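Local coordinates for membrane-anchored mycosin mycp1 (Mycobacterium thermoresistibile, PDB 4HVL), which probably acts as a subtilisin-type serine endopeptidase that serves as an essential component of the type VII (ESX-1) secretion system, at residues 43-48 / 259-264; 168-173 / 200-205; 243-248 / 274-279. All coordinates share one frame; numbering follows the deposited sequence.

Contact 1: residues 43-48 / 259-264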
# COMPACT_ATOMS: atom_id res chain seq x y z
N ARG A 43 5.00 18.97 13.75
CA ARG A 43 4.81 18.20 12.54
C ARG A 43 5.47 16.84 12.70
O ARG A 43 6.54 16.77 13.26
CB ARG A 43 5.40 18.96 11.36
CG ARG A 43 4.58 20.19 11.00
CD ARG A 43 5.21 20.97 9.85
NE ARG A 43 4.57 22.28 9.71
CZ ARG A 43 5.11 23.33 9.08
NH1 ARG A 43 6.31 23.25 8.50
NH2 ARG A 43 4.43 24.47 9.04
N PRO A 44 4.82 15.74 12.24
CA PRO A 44 5.49 14.43 12.26
C PRO A 44 6.78 14.45 11.43
O PRO A 44 6.89 15.26 10.49
CB PRO A 44 4.47 13.48 11.63
CG PRO A 44 3.18 14.22 11.60
CD PRO A 44 3.48 15.68 11.61
N TRP A 45 7.75 13.61 11.78
CA TRP A 45 9.05 13.67 11.09
C TRP A 45 8.88 13.45 9.58
O TRP A 45 9.58 14.05 8.78
CB TRP A 45 10.06 12.66 11.68
CG TRP A 45 9.83 11.23 11.28
CD1 TRP A 45 9.11 10.30 11.97
CD2 TRP A 45 10.34 10.56 10.11
NE1 TRP A 45 9.13 9.10 11.30
CE2 TRP A 45 9.88 9.23 10.16
CE3 TRP A 45 11.14 10.96 9.03
CZ2 TRP A 45 10.20 8.29 9.18
CZ3 TRP A 45 11.44 10.02 8.04
CH2 TRP A 45 10.97 8.70 8.13
N ALA A 46 7.91 12.61 9.21
CA ALA A 46 7.68 12.29 7.81
C ALA A 46 7.17 13.48 7.00
O ALA A 46 7.53 13.63 5.83
CB ALA A 46 6.72 11.12 7.69
N SER A 47 6.34 14.30 7.62
CA SER A 47 5.83 15.51 7.00
C SER A 47 6.96 16.52 6.77
O SER A 47 7.05 17.12 5.70
CB SER A 47 4.75 16.15 7.88
OG SER A 47 3.69 15.21 8.09
N ASP A 48 7.82 16.70 7.77
CA ASP A 48 8.98 17.56 7.61
C ASP A 48 9.95 17.03 6.55
O ASP A 48 10.41 17.77 5.70
CB ASP A 48 9.70 17.74 8.95
CG ASP A 48 9.10 18.87 9.79
OD1 ASP A 48 8.21 19.60 9.29
OD2 ASP A 48 9.53 19.03 10.95
N GLY A 259 9.08 0.55 -0.96
CA GLY A 259 9.77 0.10 0.25
C GLY A 259 9.81 1.18 1.31
O GLY A 259 9.38 2.31 1.09
N GLY A 260 10.33 0.84 2.49
CA GLY A 260 10.27 1.71 3.68
C GLY A 260 11.61 2.27 4.07
O GLY A 260 12.61 1.60 3.92
N ILE A 261 11.62 3.52 4.52
CA ILE A 261 12.77 4.08 5.21
C ILE A 261 12.36 4.59 6.58
O ILE A 261 11.18 4.88 6.82
CB ILE A 261 13.45 5.23 4.43
CG1 ILE A 261 12.46 6.36 4.13
CG2 ILE A 261 14.11 4.71 3.16
CD1 ILE A 261 13.06 7.73 4.32
N GLY A 262 13.36 4.72 7.45
CA GLY A 262 13.20 5.27 8.78
C GLY A 262 13.61 6.74 8.88
O GLY A 262 14.05 7.33 7.88
N PRO A 263 13.48 7.34 10.09
CA PRO A 263 13.74 8.77 10.28
C PRO A 263 15.18 9.19 10.03
O PRO A 263 15.42 10.36 9.77
CB PRO A 263 13.35 9.05 11.75
CG PRO A 263 12.90 7.77 12.33
CD PRO A 263 13.17 6.66 11.36
N THR A 264 16.12 8.24 10.07
CA THR A 264 17.51 8.53 9.71
C THR A 264 17.81 8.34 8.22
O THR A 264 18.95 8.51 7.80
CB THR A 264 18.51 7.67 10.51
OG1 THR A 264 18.46 6.32 10.04
CG2 THR A 264 18.19 7.73 12.01

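Contact 2: residues 168-173 / 200-205. With ZN (zinc ion), chain C; ZN (zinc ion), chain E.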
# COMPACT_ATOMS: atom_id res chain seq x y z
N HIS A 168 -12.93 -4.07 -8.94
CA HIS A 168 -13.95 -3.25 -8.31
C HIS A 168 -13.46 -1.81 -8.02
O HIS A 168 -14.16 -0.84 -8.32
CB HIS A 168 -14.44 -3.96 -7.06
CG HIS A 168 -15.46 -3.19 -6.27
ND1 HIS A 168 -16.76 -3.05 -6.67
CD2 HIS A 168 -15.36 -2.55 -5.08
CE1 HIS A 168 -17.43 -2.35 -5.76
NE2 HIS A 168 -16.60 -2.04 -4.79
N ALA A 169 -12.24 -1.67 -7.47
CA ALA A 169 -11.67 -0.35 -7.21
C ALA A 169 -11.64 0.51 -8.47
O ALA A 169 -11.98 1.69 -8.45
CB ALA A 169 -10.27 -0.47 -6.61
N ALA A 170 -11.18 -0.10 -9.56
CA ALA A 170 -11.10 0.58 -10.86
C ALA A 170 -12.49 1.01 -11.33
O ALA A 170 -12.67 2.14 -11.79
CB ALA A 170 -10.47 -0.35 -11.88
N ASN A 171 -13.46 0.10 -11.19
CA ASN A 171 -14.85 0.39 -11.55
C ASN A 171 -15.51 1.53 -10.76
O ASN A 171 -16.43 2.19 -11.25
CB ASN A 171 -15.71 -0.89 -11.48
CG ASN A 171 -15.38 -1.87 -12.61
OD1 ASN A 171 -14.68 -1.53 -13.56
ND2 ASN A 171 -15.90 -3.10 -12.52
N LEU A 172 -15.03 1.73 -9.53
CA LEU A 172 -15.47 2.84 -8.67
C LEU A 172 -15.00 4.20 -9.20
O LEU A 172 -15.53 5.21 -8.78
CB LEU A 172 -14.97 2.65 -7.23
CG LEU A 172 -15.66 1.49 -6.50
CD1 LEU A 172 -14.94 1.15 -5.20
CD2 LEU A 172 -17.13 1.82 -6.23
N GLY A 173 -14.03 4.22 -10.10
CA GLY A 173 -13.59 5.47 -10.74
C GLY A 173 -12.40 6.14 -10.04
O GLY A 173 -12.16 7.32 -10.22
N VAL A 200 -4.65 -5.78 -12.39
CA VAL A 200 -3.74 -4.63 -12.34
C VAL A 200 -3.69 -4.00 -13.71
O VAL A 200 -3.81 -2.76 -13.85
CB VAL A 200 -2.33 -5.06 -11.85
CG1 VAL A 200 -1.36 -3.90 -11.95
CG2 VAL A 200 -2.36 -5.54 -10.40
N ASN A 201 -3.54 -4.83 -14.74
CA ASN A 201 -3.53 -4.36 -16.13
C ASN A 201 -4.79 -3.58 -16.51
O ASN A 201 -4.69 -2.55 -17.16
CB ASN A 201 -3.35 -5.53 -17.09
CG ASN A 201 -3.21 -5.09 -18.55
OD1 ASN A 201 -2.27 -4.42 -18.92
ND2 ASN A 201 -4.16 -5.50 -19.38
N TYR A 202 -5.95 -4.10 -16.12
CA TYR A 202 -7.25 -3.46 -16.37
C TYR A 202 -7.31 -2.09 -15.68
O TYR A 202 -7.70 -1.09 -16.30
CB TYR A 202 -8.33 -4.41 -15.86
CG TYR A 202 -9.79 -3.98 -15.83
CD1 TYR A 202 -10.63 -4.25 -16.89
CD2 TYR A 202 -10.32 -3.40 -14.69
CE1 TYR A 202 -11.97 -3.92 -16.83
CE2 TYR A 202 -11.65 -3.06 -14.61
CZ TYR A 202 -12.47 -3.33 -15.68
OH TYR A 202 -13.78 -2.98 -15.59
N ALA A 203 -6.92 -2.03 -14.41
CA ALA A 203 -6.90 -0.76 -13.68
C ALA A 203 -6.03 0.28 -14.36
O ALA A 203 -6.43 1.44 -14.53
CB ALA A 203 -6.45 -0.96 -12.23
N VAL A 204 -4.85 -0.14 -14.80
CA VAL A 204 -3.84 0.79 -15.31
C VAL A 204 -4.07 1.13 -16.78
O VAL A 204 -3.95 2.30 -17.15
CB VAL A 204 -2.43 0.20 -15.13
CG1 VAL A 204 -1.45 0.82 -16.07
CG2 VAL A 204 -1.99 0.37 -13.68
N HIS A 205 -4.40 0.14 -17.61
CA HIS A 205 -4.50 0.36 -19.05
C HIS A 205 -5.93 0.60 -19.54
O HIS A 205 -6.11 1.23 -20.57
CB HIS A 205 -3.84 -0.77 -19.83
CG HIS A 205 -2.35 -0.76 -19.73
ND1 HIS A 205 -1.61 -1.89 -19.44
CD2 HIS A 205 -1.47 0.26 -19.78
CE1 HIS A 205 -0.33 -1.56 -19.36
NE2 HIS A 205 -0.23 -0.26 -19.56
ZN ZN C . -17.86 -3.67 -8.39
ZN ZN E . 1.58 0.81 -19.43
O HOH W 1 -15.67 -5.38 -14.59
O HOH W 2 1.46 2.70 -20.62
O HOH W 3 3.04 -0.89 -19.77

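Contact 3: residues 243-248 / 274-279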
# COMPACT_ATOMS: atom_id res chain seq x y z
N GLN A 243 13.77 -15.65 -3.60
CA GLN A 243 13.14 -16.83 -2.98
C GLN A 243 11.66 -16.60 -2.63
O GLN A 243 10.87 -17.55 -2.61
CB GLN A 243 13.88 -17.19 -1.69
CG GLN A 243 15.37 -17.37 -1.88
CD GLN A 243 16.13 -17.50 -0.57
OE1 GLN A 243 15.64 -17.11 0.50
NE2 GLN A 243 17.34 -18.04 -0.66
N THR A 244 11.31 -15.35 -2.32
CA THR A 244 9.96 -14.99 -1.89
C THR A 244 9.31 -14.02 -2.90
O THR A 244 9.80 -12.93 -3.13
CB THR A 244 10.00 -14.35 -0.49
OG1 THR A 244 10.58 -15.28 0.43
CG2 THR A 244 8.60 -14.00 0.01
N ILE A 245 8.23 -14.47 -3.52
CA ILE A 245 7.39 -13.62 -4.35
C ILE A 245 6.51 -12.79 -3.41
O ILE A 245 5.94 -13.33 -2.46
CB ILE A 245 6.50 -14.47 -5.29
CG1 ILE A 245 7.37 -15.32 -6.24
CG2 ILE A 245 5.50 -13.60 -6.07
CD1 ILE A 245 8.40 -14.52 -7.02
N VAL A 246 6.45 -11.48 -3.65
CA VAL A 246 5.49 -10.59 -3.01
C VAL A 246 4.53 -10.07 -4.08
O VAL A 246 4.97 -9.51 -5.11
CB VAL A 246 6.19 -9.39 -2.32
CG1 VAL A 246 5.18 -8.54 -1.55
CG2 VAL A 246 7.28 -9.88 -1.37
N SER A 247 3.24 -10.27 -3.87
CA SER A 247 2.22 -9.88 -4.86
C SER A 247 1.20 -8.93 -4.22
O SER A 247 0.76 -9.18 -3.11
CB SER A 247 1.47 -11.10 -5.41
OG SER A 247 0.58 -10.75 -6.47
N PRO A 248 0.76 -7.90 -4.96
CA PRO A 248 1.01 -7.61 -6.38
C PRO A 248 2.30 -6.79 -6.62
O PRO A 248 2.53 -6.30 -7.73
CB PRO A 248 -0.22 -6.80 -6.77
CG PRO A 248 -0.49 -6.01 -5.53
CD PRO A 248 -0.21 -6.96 -4.39
N GLY A 274 13.21 -6.65 -3.30
CA GLY A 274 13.17 -7.47 -4.50
C GLY A 274 13.45 -6.72 -5.79
O GLY A 274 13.53 -5.47 -5.78
N PRO A 275 13.54 -7.46 -6.90
CA PRO A 275 13.81 -6.82 -8.19
C PRO A 275 12.73 -5.84 -8.66
O PRO A 275 12.97 -5.09 -9.60
CB PRO A 275 13.94 -8.01 -9.16
CG PRO A 275 13.17 -9.12 -8.54
CD PRO A 275 13.24 -8.90 -7.04
N TRP A 276 11.58 -5.83 -7.97
CA TRP A 276 10.39 -5.07 -8.38
C TRP A 276 10.18 -3.77 -7.60
O TRP A 276 9.32 -2.98 -7.94
CB TRP A 276 9.14 -5.96 -8.23
CG TRP A 276 9.16 -6.72 -6.91
CD1 TRP A 276 8.99 -6.18 -5.67
CD2 TRP A 276 9.44 -8.11 -6.72
NE1 TRP A 276 9.13 -7.14 -4.72
CE2 TRP A 276 9.39 -8.34 -5.33
CE3 TRP A 276 9.69 -9.17 -7.58
CZ2 TRP A 276 9.60 -9.60 -4.77
CZ3 TRP A 276 9.89 -10.44 -7.04
CH2 TRP A 276 9.83 -10.64 -5.63
N VAL A 277 10.97 -3.54 -6.55
CA VAL A 277 10.80 -2.32 -5.74
C VAL A 277 11.25 -1.11 -6.59
O VAL A 277 12.31 -1.16 -7.21
CB VAL A 277 11.62 -2.41 -4.43
CG1 VAL A 277 11.50 -1.12 -3.61
CG2 VAL A 277 11.19 -3.61 -3.62
N GLY A 278 10.43 -0.06 -6.64
CA GLY A 278 10.65 1.13 -7.49
C GLY A 278 10.98 2.42 -6.75
O GLY A 278 11.59 3.33 -7.31
N ALA A 279 10.61 2.50 -5.48
CA ALA A 279 10.75 3.72 -4.72
C ALA A 279 10.60 3.42 -3.23
O ALA A 279 10.30 2.28 -2.83
CB ALA A 279 9.69 4.71 -5.15

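Contact 1: residues 43-48 / 259-264
Trp45 turns its first torsion (chi1 75°) so that CG sits between its own backbone N and carbonyl carbon, and a second torsion near -93° stands the indole out from the helix to be met by Pro263. The two side chains cross at about a right angle. In the subtilisin fold of this protease the contact joins helix 45-50, near the N-terminal end of the chain, to the turn that follows strand 256-261 of the central parallel sheet.

The main interaction is a CH-pi contact over one face of the six-membered ring: Pro263 CA stands 3.4 Å from the ring centroid and only 10° off the ring normal. The proline ring carries this face contact back toward the pyrrole half, where Pro263 CB lies 3.7 Å from Trp45 CD2. A proline suits such a partner because its rigid, apolar ring lays several CH groups against the pi cloud without a flexible chain to order. The far rim of the indole meets backbone: Trp45 CH2 comes within 3.4 Å of Gly262 C, obliquely, whereas Ile261 O lies at the edge, near the ring plane, 4.0 Å from CH2. The methyl end of Ile261 adds a looser apolar touch.

No hydrogen bond links the two segments, yet the ring has a polar tether of its own. Trp45 NE1 is hydrogen-bonded to Glu284 O, just beyond strand 277-282, which would restrain the indole from turning, and Pro282 touches the ring as well. The helix that presents the ring begins after Pro44 at the N-cap position, and its first turn is closed by Asp48 N, which donates to Pro44 O at 3.2 Å.

Contact 2: residues 168-173 / 200-205
The Tyr202 ring meets Asn171 at its edge: the amide oxygen OD1 lies in the ring plane beside the hydroxyl, while Ala170 CB approaches the same ring obliquely. Amide and ring planes stand 73° apart. Leu172 CG of the same segment lies over one face of the His168 imidazole, displaced toward the rim. The contact lies between helices 154-171 and 194-206, two helices of the subtilisin fold packed beside the parallel sheet.

The helices come near enough for alanines to meet, with Ala170 CB 4.1 Å from Ala203 CB and 4.0 Å from Tyr202 CE2. With its CG anti to the backbone N (chi1 173°), the tyrosine reaches across to the other helix, and its OH donates to Asn171 OD1 at 2.7 Å, on a lone pair in the carbonyl plane. A water donates to Tyr202 OH and accepts from Asn171 ND2, closing a small polar cycle at the border of the contact.

Two zinc ions flank the pair. His168 ND1 binds one at 2.1 Å, a site shared with Asp15 OD1. On the other helix His205 NE2 binds the second, also at 2.1 Å, and two waters bind there too. His205 ND1 donates to Asn201 OD1 at 2.7 Å, nearly straight along the N-H but from above the carbonyl plane; together with the zinc bond, this would set the rotation of the imidazole.

Asn171 ND2 also donates to Asp15 OD2, so the amide is a second-shell group of the first zinc site: Tyr202 is placed to orient Asn171, which would in turn steady the Asp15 carboxylate.

Contact 3: residues 243-248 / 274-279
A short antiparallel pair of strands, 183-186 with 244-247, lies beside the main parallel sheet of this subtilisin fold, and contact 3 joins it to the turn leading into strand 277-282 at that sheet's edge. The turn is a type I beta turn from Gly274 to Val277, and its third residue, Trp276, carries the whole interface by turning the rim of its six-membered ring to the strand.

The indole is set by a first torsion of 44°, which folds it back over the turn, so that Pro275 CD and Gly274 CA both rest against one of its faces. What it offers to strand 244-247 is the far rim. Thr244 O lies at that edge, in the ring plane, 3.4 Å from Trp276 CH2, where a polarised ring C-H would suit a carbonyl oxygen. Ile245 directs its CB away, yet its chain bends round until CD1 is 4.3 Å from Trp276 CZ3.

Further along, Val246 crosses the indole at about a right angle. Strand 183-186 pairs with strand 244-247 through the backbones of Ile245 and Ser247, and Cys184, disulfide-bonded to Cys222, touches Thr244 and Val246. Trp276 is also gripped from elsewhere: Trp239 meets it edge-to-face and Trp250 packs on it, so the ring belongs to a small aromatic cluster.

Burial has a price here. Val246 N finds no partner in the model and lies 3.8 Å from Trp276 CZ2, an oblique approach, while the branch CG2 of the same valine meets that CZ2 at 4.1 Å.

How the contacts relate
Two of the three contacts involve the edge of one parallel sheet, while the third joins helices. Contacts 1 and 3, with centres 22 Å apart, are linked through neighbouring strands 256-261 and 277-282: Gly259 N lies 2.8 Å from Ala279 O, a probable hydrogen bond, and their segments alternate along the chain. Contact 2 sits on the other side of the chain's centre from contact 1, 30 Å between centres. It approaches contact 3 to about 4 Å between nearest atoms without touching. Contact 2 holds zinc ligands, and the side chain of Val246 in contact 3 is about 11 Å from a bound zinc and about 8 Å from that of the zinc ligand Glu181, whereas contact 1 lies away from the annotated sites.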